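Local coordinates for protein glucokinase (Leishmania braziliensis MHOM/BR/75/M2904, PDB 6EDI) that probably phosphorylates D-glucose at the expense of ATP, working as a dimeric glucokinase of the actin-like ATPase superfamily, at residues A[119-122]-A[126-129]; A[157-162]-A[230-235]; A[305-310]-A[320-325]. All blocks are in the same frame, centred on the assembly; numbering follows the deposited sequence.

In the fold
The contacts follow one another along the chain, from the hairpin of contact 1 through the helix-on-strand packing of contact 2 to the helix pair of contact 3. Contacts 1 and 2 are neighbours, their centres 13 Å apart and nearest atoms about 5 Å; Asn156 meets both Val121 of contact 1 and Ala232 of contact 2. Contact 3 is remote, centred 27 Å from contact 2 and 34 Å from contact 1, yet its helix 317-341 runs on to Phe341, which packs on Leu233 and Cys235. Helix 157-170 follows strand 152-156 of one large sheet and packs on strand 227-233 of the other, so contact 2 joins the two sheets, whose halves in actin-like folds usually flank the active-site cleft.

Contact 1 (A[119-122]-A[126-129]); sequences GPVT and LAGP
The Pro120 carbonyl group has the Gly128 N-H above its plane and Ala127 CA beside its oxygen, at the open end of a beta hairpin. Its strands, 121-122 and 126-127, are joined by three residues; the hairpin follows strand 110-117 along the chain and precedes strand 152-156, the neighbour of 110-117 in the larger sheet. The bond from Gly128 N to Pro120 O is 2.8 Å long and bent to 140° at the hydrogen. Its donor stands 39° out of the carbonyl plane. Ala127 CA approaches Pro120 O to 3.2 Å in a CA-H...O contact. The puckered pyrrolidine ring of Pro120 turns its CD and CG corner to the next carbonyl, with Pro120 CD 3.3 Å from Pro129 O.

Nearer the turn, Thr122 and Leu126 form an antiparallel hydrogen-bonded pair. The bond from Thr122 N to Leu126 O is nearly straight, though its modelled length of 2.5 Å is unusually short and best not relied on; the return bond, from Leu126 N to Thr122 O, is weak at 3.3 Å. The side chains of these two residues lie on one face of the hairpin, and Thr122 CB sits 3.7 Å from Leu126 O.

Val121 and Ala127 occupy the other face and rest on Leu154 of strand 152-156, so the hairpin is backed by the larger sheet. On the far side of strand 126-127 the small sheet continues, with Ala127 bonded through its backbone to Ala137 of strand 137-138. Val121 turns CG1 trans to its own N (chi1 174°), which leaves Val121 CG1 3.8 Å from Leu126 O.

Contact 2 (A[157-162]-A[230-235]); sequences DLEAGA and VLALEC
Helix 157-162 runs roughly antiparallel to strand 230-233, with axes 7.4 Å apart and N-to-C directions at 147°; the nearest pair of alpha carbons is Glu159 CA and Ala232 CA, 5.0 Å apart. Val230 packs against Glu159 and Ala162, one helical turn apart. With chi1 at 173°, Val230 CG1 points away from the valine's own N and touches Glu159 CG at 3.7 Å and Ala162 CB at 3.8 Å; the other methyl, Val230 CG2, is 3.9 Å from Ala162 CB.

The Glu159 chain is extended and slants across the valine, so its methylenes supply the apolar surface and its carboxylate travels on toward Ala232, where Glu159 OE1 stands 4.2 Å from Ala232 CB.

Strand 227-233 is outermost in its sheet within this chain, and Ala232 O there accepts a bond from NH2 of Arg204 of the second subunit. The same helix is tied to the neighbouring strand by Leu158 O and Ser217 OG. Between the two segments themselves no hydrogen bond or salt bridge forms: the join rests on van der Waals contact of Val230 with the aliphatic part of Glu159 and with Ala162 CB, while Glu159 OE1 is satisfied by Asn156 N, just ahead of the helix.

Contact 3 (A[305-310]-A[320-325]); sequences PEVAKL and IAAVDR
Val307 carries the meeting of helices 304-313 and 317-341, its side chain directed from the first helix at the second. Val307 CB starts the branch and is itself still 5.4 Å from Ala322 CB. From there CG1 does the reaching: lying anti to the backbone N (chi1 173°), Val307 CG1 comes to 4.1 Å from Ala322 CB and to 4.5 Å from Val323 CG2. The second methyl sits beside the backbone N, and Val307 CG2 remains 5.6 Å from Ala322 CB, so a single branch makes the contact with that alanine.

From the opposite helix Val323 replies with CG2, and Val323 CG2 also approaches the main chain, 4.4 Å from Ala308 CA. This second touch falls one residue further along each helix than the Val307–Ala322 pair. No hydrogen bond crosses, and the spacing is that of apolar van der Waals packing. Leu284 and Tyr288 of helix 281-292 add further cover to Val307, while Asn287 of that helix donates through ND2 to Ala322 O.

The short segments lie 8.8 Å apart at closest approach, and their N-to-C directions make an angle of 106°. Two successive helices packed nearly at right angles through small side chains, with a link of only a few residues, are consistent with an alpha-alpha corner.

Contact 1 (A[119-122]-A[126-129])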
ATOM      1  N   GLY A 119     -13.941   9.892   8.125  1.00 38.30           N
ATOM      2  CA  GLY A 119     -14.393  10.202   6.787  1.00 40.74           C
ATOM      3  C   GLY A 119     -13.188  10.180   5.887  1.00 39.06           C
ATOM      4  O   GLY A 119     -12.078   9.905   6.354  1.00 41.49           O
ATOM      5  N   PRO A 120     -13.389  10.481   4.597  1.00 40.39           N
ATOM      6  CA  PRO A 120     -12.264  10.440   3.663  1.00 39.26           C
ATOM      7  C   PRO A 120     -11.319  11.618   3.906  1.00 40.06           C
ATOM      8  O   PRO A 120     -11.764  12.687   4.344  1.00 37.45           O
ATOM      9  CB  PRO A 120     -12.946  10.551   2.297  1.00 42.97           C
ATOM     10  CG  PRO A 120     -14.190  11.338   2.562  1.00 45.33           C
ATOM     11  CD  PRO A 120     -14.637  10.940   3.953  1.00 40.51           C
ATOM     12  N   VAL A 121     -10.031  11.404   3.648  1.00 37.59           N
ATOM     13  CA  VAL A 121      -8.998  12.410   3.880  1.00 39.88           C
ATOM     14  C   VAL A 121      -8.190  12.535   2.607  1.00 33.80           C
ATOM     15  O   VAL A 121      -7.831  11.520   2.017  1.00 35.40           O
ATOM     16  CB  VAL A 121      -8.039  11.976   5.017  1.00 32.47           C
ATOM     17  CG1 VAL A 121      -6.886  12.955   5.160  1.00 30.48           C
ATOM     18  CG2 VAL A 121      -8.783  11.845   6.333  1.00 36.70           C
ATOM     19  N   THR A 122      -7.902  13.766   2.185  1.00 33.99           N
ATOM     20  CA  THR A 122      -7.109  13.992   0.984  1.00 30.95           C
ATOM     21  C   THR A 122      -5.721  14.512   1.307  1.00 33.44           C
ATOM     22  O   THR A 122      -5.580  15.633   1.805  1.00 30.77           O
ATOM     23  CB  THR A 122      -7.788  14.989   0.036  1.00 36.08           C
ATOM     24  OG1 THR A 122      -9.037  14.445  -0.392  1.00 35.73           O
ATOM     25  CG2 THR A 122      -6.911  15.233  -1.185  1.00 37.21           C
ATOM     26  N   LEU A 126      -6.982  17.702   3.919  1.00 32.99           N
ATOM     27  CA  LEU A 126      -8.366  18.050   3.704  1.00 38.98           C
ATOM     28  C   LEU A 126      -9.172  16.797   3.989  1.00 38.54           C
ATOM     29  O   LEU A 126      -8.864  15.727   3.468  1.00 38.54           O
ATOM     30  CB  LEU A 126      -8.527  18.513   2.254  1.00 41.04           C
ATOM     31  CG  LEU A 126      -9.804  19.092   1.663  1.00 43.21           C
ATOM     32  CD1 LEU A 126      -9.425  19.940   0.453  1.00 50.68           C
ATOM     33  CD2 LEU A 126     -10.757  17.975   1.238  1.00 46.12           C
ATOM     34  N   ALA A 127     -10.187  16.907   4.837  1.00 38.87           N
ATOM     35  CA  ALA A 127     -11.040  15.753   5.106  1.00 40.45           C
ATOM     36  C   ALA A 127     -12.398  16.011   4.475  1.00 43.14           C
ATOM     37  O   ALA A 127     -13.119  16.920   4.894  1.00 37.27           O
ATOM     38  CB  ALA A 127     -11.157  15.485   6.599  1.00 38.92           C
ATOM     39  N   GLY A 128     -12.723  15.203   3.465  1.00 48.68           N
ATOM     40  CA  GLY A 128     -13.795  15.485   2.522  1.00 44.43           C
ATOM     41  C   GLY A 128     -15.159  15.354   3.131  1.00 42.82           C
ATOM     42  O   GLY A 128     -15.256  15.249   4.353  1.00 44.89           O
ATOM     43  N   PRO A 129     -16.217  15.363   2.292  1.00 42.57           N
ATOM     44  CA  PRO A 129     -17.563  15.326   2.866  1.00 40.12           C
ATOM     45  C   PRO A 129     -17.730  14.119   3.753  1.00 41.06           C
ATOM     46  O   PRO A 129     -17.191  13.046   3.479  1.00 40.42           O
ATOM     47  CB  PRO A 129     -18.467  15.213   1.640  1.00 43.78           C
ATOM     48  CG  PRO A 129     -17.706  15.867   0.567  1.00 43.90           C
ATOM     49  CD  PRO A 129     -16.264  15.461   0.823  1.00 41.70           C
TER

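Contact 2 (A[157-162]-A[230-235])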
ATOM      1  N   ASP A 157      -9.354   7.431  10.285  1.00 30.00           N
ATOM      2  CA  ASP A 157      -9.535   6.672  11.519  1.00 33.22           C
ATOM      3  C   ASP A 157      -8.549   5.483  11.617  1.00 27.51           C
ATOM      4  O   ASP A 157      -7.837   5.324  12.621  1.00 23.65           O
ATOM      5  CB  ASP A 157     -11.027   6.262  11.643  1.00 34.45           C
ATOM      6  CG  ASP A 157     -11.244   4.965  12.422  1.00 38.98           C
ATOM      7  OD1 ASP A 157     -10.642   4.772  13.501  1.00 43.20           O
ATOM      8  OD2 ASP A 157     -12.059   4.138  11.959  1.00 43.71           O
ATOM      9  N   LEU A 158      -8.468   4.678  10.568  1.00 25.66           N
ATOM     10  CA  LEU A 158      -7.591   3.503  10.602  1.00 25.88           C
ATOM     11  C   LEU A 158      -6.106   3.850  10.444  1.00 25.79           C
ATOM     12  O   LEU A 158      -5.230   3.089  10.861  1.00 23.25           O
ATOM     13  CB  LEU A 158      -8.023   2.469   9.555  1.00 26.96           C
ATOM     14  CG  LEU A 158      -8.616   1.233  10.196  1.00 28.82           C
ATOM     15  CD1 LEU A 158      -7.583   0.650  11.119  1.00 28.14           C
ATOM     16  CD2 LEU A 158      -9.852   1.641  10.984  1.00 31.09           C
ATOM     17  N   GLU A 159      -5.829   4.992   9.832  1.00 21.65           N
ATOM     18  CA  GLU A 159      -4.451   5.472   9.729  1.00 25.22           C
ATOM     19  C   GLU A 159      -3.984   5.849  11.127  1.00 26.04           C
ATOM     20  O   GLU A 159      -2.914   5.421  11.591  1.00 25.33           O
ATOM     21  CB  GLU A 159      -4.385   6.656   8.765  1.00 26.85           C
ATOM     22  CG  GLU A 159      -3.029   7.336   8.659  1.00 31.45           C
ATOM     23  CD  GLU A 159      -3.080   8.577   7.794  1.00 33.18           C
ATOM     24  OE1 GLU A 159      -4.202   8.991   7.428  1.00 31.57           O
ATOM     25  OE2 GLU A 159      -2.001   9.139   7.496  1.00 31.51           O
ATOM     26  N   ALA A 160      -4.821   6.610  11.830  1.00 25.01           N
ATOM     27  CA  ALA A 160      -4.500   6.986  13.196  1.00 26.05           C
ATOM     28  C   ALA A 160      -4.391   5.749  14.088  1.00 22.48           C
ATOM     29  O   ALA A 160      -3.535   5.695  14.954  1.00 23.28           O
ATOM     30  CB  ALA A 160      -5.501   7.987  13.746  1.00 24.63           C
ATOM     31  N   GLY A 161      -5.241   4.751  13.870  1.00 25.74           N
ATOM     32  CA  GLY A 161      -5.199   3.533  14.681  1.00 26.40           C
ATOM     33  C   GLY A 161      -3.891   2.776  14.533  1.00 26.10           C
ATOM     34  O   GLY A 161      -3.297   2.284  15.512  1.00 23.14           O
ATOM     35  N   ALA A 162      -3.438   2.689  13.292  1.00 25.35           N
ATOM     36  CA  ALA A 162      -2.153   2.077  12.980  1.00 23.71           C
ATOM     37  C   ALA A 162      -1.002   2.826  13.651  1.00 22.26           C
ATOM     38  O   ALA A 162      -0.088   2.202  14.208  1.00 22.20           O
ATOM     39  CB  ALA A 162      -1.958   2.006  11.483  1.00 22.77           C
ATOM     40  N   VAL A 230       2.460   5.466   7.776  1.00 24.86           N
ATOM     41  CA  VAL A 230       1.215   4.729   7.628  1.00 21.89           C
ATOM     42  C   VAL A 230       0.480   5.176   6.372  1.00 24.78           C
ATOM     43  O   VAL A 230       0.420   6.368   6.059  1.00 23.39           O
ATOM     44  CB  VAL A 230       0.295   4.884   8.850  1.00 23.30           C
ATOM     45  CG1 VAL A 230      -1.065   4.224   8.571  1.00 21.30           C
ATOM     46  CG2 VAL A 230       0.950   4.275  10.095  1.00 23.30           C
ATOM     47  N   LEU A 231      -0.062   4.208   5.642  1.00 21.41           N
ATOM     48  CA  LEU A 231      -0.900   4.506   4.501  1.00 22.00           C
ATOM     49  C   LEU A 231      -2.295   4.053   4.860  1.00 23.72           C
ATOM     50  O   LEU A 231      -2.485   2.893   5.243  1.00 22.92           O
ATOM     51  CB  LEU A 231      -0.426   3.759   3.253  1.00 25.67           C
ATOM     52  CG  LEU A 231       0.749   4.361   2.477  1.00 26.57           C
ATOM     53  CD1 LEU A 231       2.038   4.224   3.274  1.00 25.86           C
ATOM     54  CD2 LEU A 231       0.919   3.725   1.094  1.00 26.02           C
ATOM     55  N   ALA A 232      -3.242   4.981   4.753  1.00 25.40           N
ATOM     56  CA  ALA A 232      -4.682   4.709   4.825  1.00 27.89           C
ATOM     57  C   ALA A 232      -5.062   3.817   3.638  1.00 25.77           C
ATOM     58  O   ALA A 232      -4.556   4.022   2.534  1.00 22.25           O
ATOM     59  CB  ALA A 232      -5.453   6.027   4.747  1.00 25.98           C
ATOM     60  N   LEU A 233      -5.960   2.853   3.849  1.00 24.09           N
ATOM     61  CA  LEU A 233      -6.338   1.902   2.795  1.00 25.59           C
ATOM     62  C   LEU A 233      -7.846   1.638   2.731  1.00 25.27           C
ATOM     63  O   LEU A 233      -8.584   1.971   3.658  1.00 23.68           O
ATOM     64  CB  LEU A 233      -5.613   0.574   3.009  1.00 24.01           C
ATOM     65  CG  LEU A 233      -4.088   0.548   2.932  1.00 26.14           C
ATOM     66  CD1 LEU A 233      -3.571  -0.819   3.321  1.00 24.82           C
ATOM     67  CD2 LEU A 233      -3.625   0.904   1.526  1.00 22.23           C
ATOM     68  N   GLU A 234      -8.290   1.008   1.646  1.00 25.19           N
ATOM     69  CA  GLU A 234      -9.678   0.535   1.538  1.00 24.18           C
ATOM     70  C   GLU A 234      -9.747  -0.957   1.181  1.00 24.34           C
ATOM     71  O   GLU A 234     -10.492  -1.361   0.285  1.00 26.23           O
ATOM     72  CB  GLU A 234     -10.476   1.353   0.501  1.00 24.33           C
ATOM     73  CG  GLU A 234     -10.462   2.867   0.709  1.00 20.28           C
ATOM     74  CD  GLU A 234     -11.134   3.299   2.012  1.00 29.18           C
ATOM     75  OE1 GLU A 234     -11.923   2.521   2.598  1.00 28.01           O
ATOM     76  OE2 GLU A 234     -10.876   4.434   2.449  1.00 27.83           O
ATOM     77  N   CYS A 235      -8.989  -1.772   1.903  1.00 22.24           N
ATOM     78  CA  CYS A 235      -8.912  -3.201   1.633  1.00 22.74           C
ATOM     79  C   CYS A 235     -10.216  -3.941   1.932  1.00 22.90           C
ATOM     80  O   CYS A 235     -10.508  -4.970   1.312  1.00 25.03           O
ATOM     81  CB  CYS A 235      -7.740  -3.833   2.409  1.00 24.20           C
ATOM     82  SG  CYS A 235      -6.086  -3.261   1.878  1.00 24.02           S
TER

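Contact 3 (A[305-310]-A[320-325])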
ATOM      1  N   PRO A 305     -24.682  -8.001  17.802  1.00 41.96           N
ATOM      2  CA  PRO A 305     -24.408  -8.218  19.228  1.00 42.30           C
ATOM      3  C   PRO A 305     -24.984  -9.541  19.714  1.00 42.14           C
ATOM      4  O   PRO A 305     -24.293 -10.304  20.402  1.00 41.92           O
ATOM      5  CB  PRO A 305     -25.174  -7.077  19.899  1.00 43.57           C
ATOM      6  CG  PRO A 305     -25.178  -5.985  18.902  1.00 44.57           C
ATOM      7  CD  PRO A 305     -25.229  -6.648  17.554  1.00 41.53           C
ATOM      8  N   GLU A 306     -26.227  -9.813  19.328  1.00 39.79           N
ATOM      9  CA  GLU A 306     -26.947 -10.990  19.813  1.00 44.88           C
ATOM     10  C   GLU A 306     -26.298 -12.284  19.352  1.00 43.07           C
ATOM     11  O   GLU A 306     -26.090 -13.208  20.149  1.00 39.76           O
ATOM     12  CB  GLU A 306     -28.391 -10.990  19.311  1.00 46.00           C
ATOM     13  CG  GLU A 306     -29.228  -9.774  19.644  1.00 47.75           C
ATOM     14  CD  GLU A 306     -30.566  -9.805  18.918  1.00 53.46           C
ATOM     15  OE1 GLU A 306     -31.271 -10.836  19.025  1.00 54.19           O
ATOM     16  OE2 GLU A 306     -30.903  -8.815  18.227  1.00 53.38           O
ATOM     17  N   VAL A 307     -26.008 -12.360  18.054  1.00 41.73           N
ATOM     18  CA  VAL A 307     -25.390 -13.544  17.485  1.00 35.34           C
ATOM     19  C   VAL A 307     -24.096 -13.847  18.230  1.00 35.89           C
ATOM     20  O   VAL A 307     -23.869 -14.967  18.674  1.00 38.10           O
ATOM     21  CB  VAL A 307     -25.134 -13.374  15.959  1.00 41.45           C
ATOM     22  CG1 VAL A 307     -24.338 -14.549  15.412  1.00 33.98           C
ATOM     23  CG2 VAL A 307     -26.454 -13.219  15.207  1.00 38.01           C
ATOM     24  N   ALA A 308     -23.268 -12.822  18.398  1.00 41.08           N
ATOM     25  CA  ALA A 308     -21.994 -12.969  19.097  1.00 40.56           C
ATOM     26  C   ALA A 308     -22.173 -13.430  20.545  1.00 38.90           C
ATOM     27  O   ALA A 308     -21.437 -14.296  21.021  1.00 39.35           O
ATOM     28  CB  ALA A 308     -21.188 -11.667  19.034  1.00 38.10           C
ATOM     29  N   LYS A 309     -23.142 -12.849  21.248  1.00 41.98           N
ATOM     30  CA  LYS A 309     -23.433 -13.285  22.613  1.00 39.52           C
ATOM     31  C   LYS A 309     -23.860 -14.757  22.634  1.00 41.74           C
ATOM     32  O   LYS A 309     -23.383 -15.541  23.462  1.00 38.67           O
ATOM     33  CB  LYS A 309     -24.496 -12.399  23.263  1.00 40.97           C
ATOM     34  CG  LYS A 309     -24.912 -12.883  24.645  1.00 46.90           C
ATOM     35  CD  LYS A 309     -26.015 -12.035  25.239  1.00 40.78           C
ATOM     36  CE  LYS A 309     -25.454 -10.915  26.112  1.00 46.05           C
ATOM     37  NZ  LYS A 309     -26.044 -10.941  27.493  1.00 43.26           N
ATOM     38  N   LEU A 310     -24.747 -15.118  21.709  1.00 36.94           N
ATOM     39  CA  LEU A 310     -25.232 -16.493  21.569  1.00 39.60           C
ATOM     40  C   LEU A 310     -24.094 -17.463  21.266  1.00 41.50           C
ATOM     41  O   LEU A 310     -24.115 -18.621  21.694  1.00 43.52           O
ATOM     42  CB  LEU A 310     -26.311 -16.570  20.476  1.00 41.40           C
ATOM     43  CG  LEU A 310     -27.786 -16.275  20.796  1.00 45.21           C
ATOM     44  CD1 LEU A 310     -27.948 -15.126  21.771  1.00 50.47           C
ATOM     45  CD2 LEU A 310     -28.566 -15.966  19.532  1.00 42.03           C
ATOM     46  N   ILE A 320     -22.849 -19.857  16.384  1.00 38.67           N
ATOM     47  CA  ILE A 320     -21.459 -20.290  16.422  1.00 42.50           C
ATOM     48  C   ILE A 320     -20.888 -20.408  15.015  1.00 39.71           C
ATOM     49  O   ILE A 320     -19.771 -19.982  14.758  1.00 37.96           O
ATOM     50  CB  ILE A 320     -21.298 -21.635  17.146  1.00 39.53           C
ATOM     51  CG1 ILE A 320     -21.912 -21.560  18.547  1.00 42.40           C
ATOM     52  CG2 ILE A 320     -19.832 -22.037  17.216  1.00 41.98           C
ATOM     53  CD1 ILE A 320     -21.623 -22.760  19.422  1.00 44.17           C
ATOM     54  N   ALA A 321     -21.668 -20.990  14.109  1.00 40.07           N
ATOM     55  CA  ALA A 321     -21.239 -21.140  12.726  1.00 38.57           C
ATOM     56  C   ALA A 321     -21.112 -19.769  12.070  1.00 36.80           C
ATOM     57  O   ALA A 321     -20.188 -19.529  11.300  1.00 36.04           O
ATOM     58  CB  ALA A 321     -22.226 -22.011  11.947  1.00 33.56           C
ATOM     59  N   ALA A 322     -22.058 -18.883  12.368  1.00 38.33           N
ATOM     60  CA  ALA A 322     -22.066 -17.544  11.785  1.00 37.72           C
ATOM     61  C   ALA A 322     -20.824 -16.751  12.189  1.00 32.66           C
ATOM     62  O   ALA A 322     -20.263 -16.019  11.370  1.00 31.74           O
ATOM     63  CB  ALA A 322     -23.317 -16.803  12.176  1.00 33.77           C
ATOM     64  N   VAL A 323     -20.408 -16.896  13.448  1.00 33.17           N
ATOM     65  CA  VAL A 323     -19.168 -16.273  13.927  1.00 31.97           C
ATOM     66  C   VAL A 323     -17.954 -16.906  13.269  1.00 33.45           C
ATOM     67  O   VAL A 323     -17.018 -16.206  12.855  1.00 32.89           O
ATOM     68  CB  VAL A 323     -19.036 -16.380  15.458  1.00 35.98           C
ATOM     69  CG1 VAL A 323     -17.643 -15.980  15.915  1.00 36.16           C
ATOM     70  CG2 VAL A 323     -20.046 -15.496  16.116  1.00 31.79           C
ATOM     71  N   ASP A 324     -17.958 -18.232  13.191  1.00 31.81           N
ATOM     72  CA  ASP A 324     -16.849 -18.957  12.576  1.00 36.52           C
ATOM     73  C   ASP A 324     -16.670 -18.523  11.123  1.00 34.89           C
ATOM     74  O   ASP A 324     -15.548 -18.242  10.699  1.00 32.04           O
ATOM     75  CB  ASP A 324     -17.079 -20.468  12.658  1.00 36.49           C
ATOM     76  CG  ASP A 324     -15.911 -21.276  12.119  1.00 41.08           C
ATOM     77  OD1 ASP A 324     -14.751 -21.048  12.542  1.00 39.68           O
ATOM     78  OD2 ASP A 324     -16.161 -22.150  11.263  1.00 48.10           O
ATOM     79  N   ARG A 325     -17.770 -18.460  10.367  1.00 33.74           N
ATOM     80  CA  ARG A 325     -17.699 -18.002   8.983  1.00 32.48           C
ATOM     81  C   ARG A 325     -17.224 -16.553   8.893  1.00 31.32           C
ATOM     82  O   ARG A 325     -16.475 -16.188   7.972  1.00 29.84           O
ATOM     83  CB  ARG A 325     -19.040 -18.181   8.249  1.00 32.70           C
ATOM     84  CG  ARG A 325     -18.907 -17.961   6.738  1.00 29.05           C
ATOM     85  CD  ARG A 325     -20.220 -17.938   5.973  1.00 33.76           C
ATOM     86  NE  ARG A 325     -20.972 -19.187   6.075  1.00 30.55           N
ATOM     87  CZ  ARG A 325     -20.739 -20.269   5.347  1.00 32.63           C
ATOM     88  NH1 ARG A 325     -19.751 -20.283   4.456  1.00 38.01           N
ATOM     89  NH2 ARG A 325     -21.479 -21.349   5.519  1.00 34.37           N
TER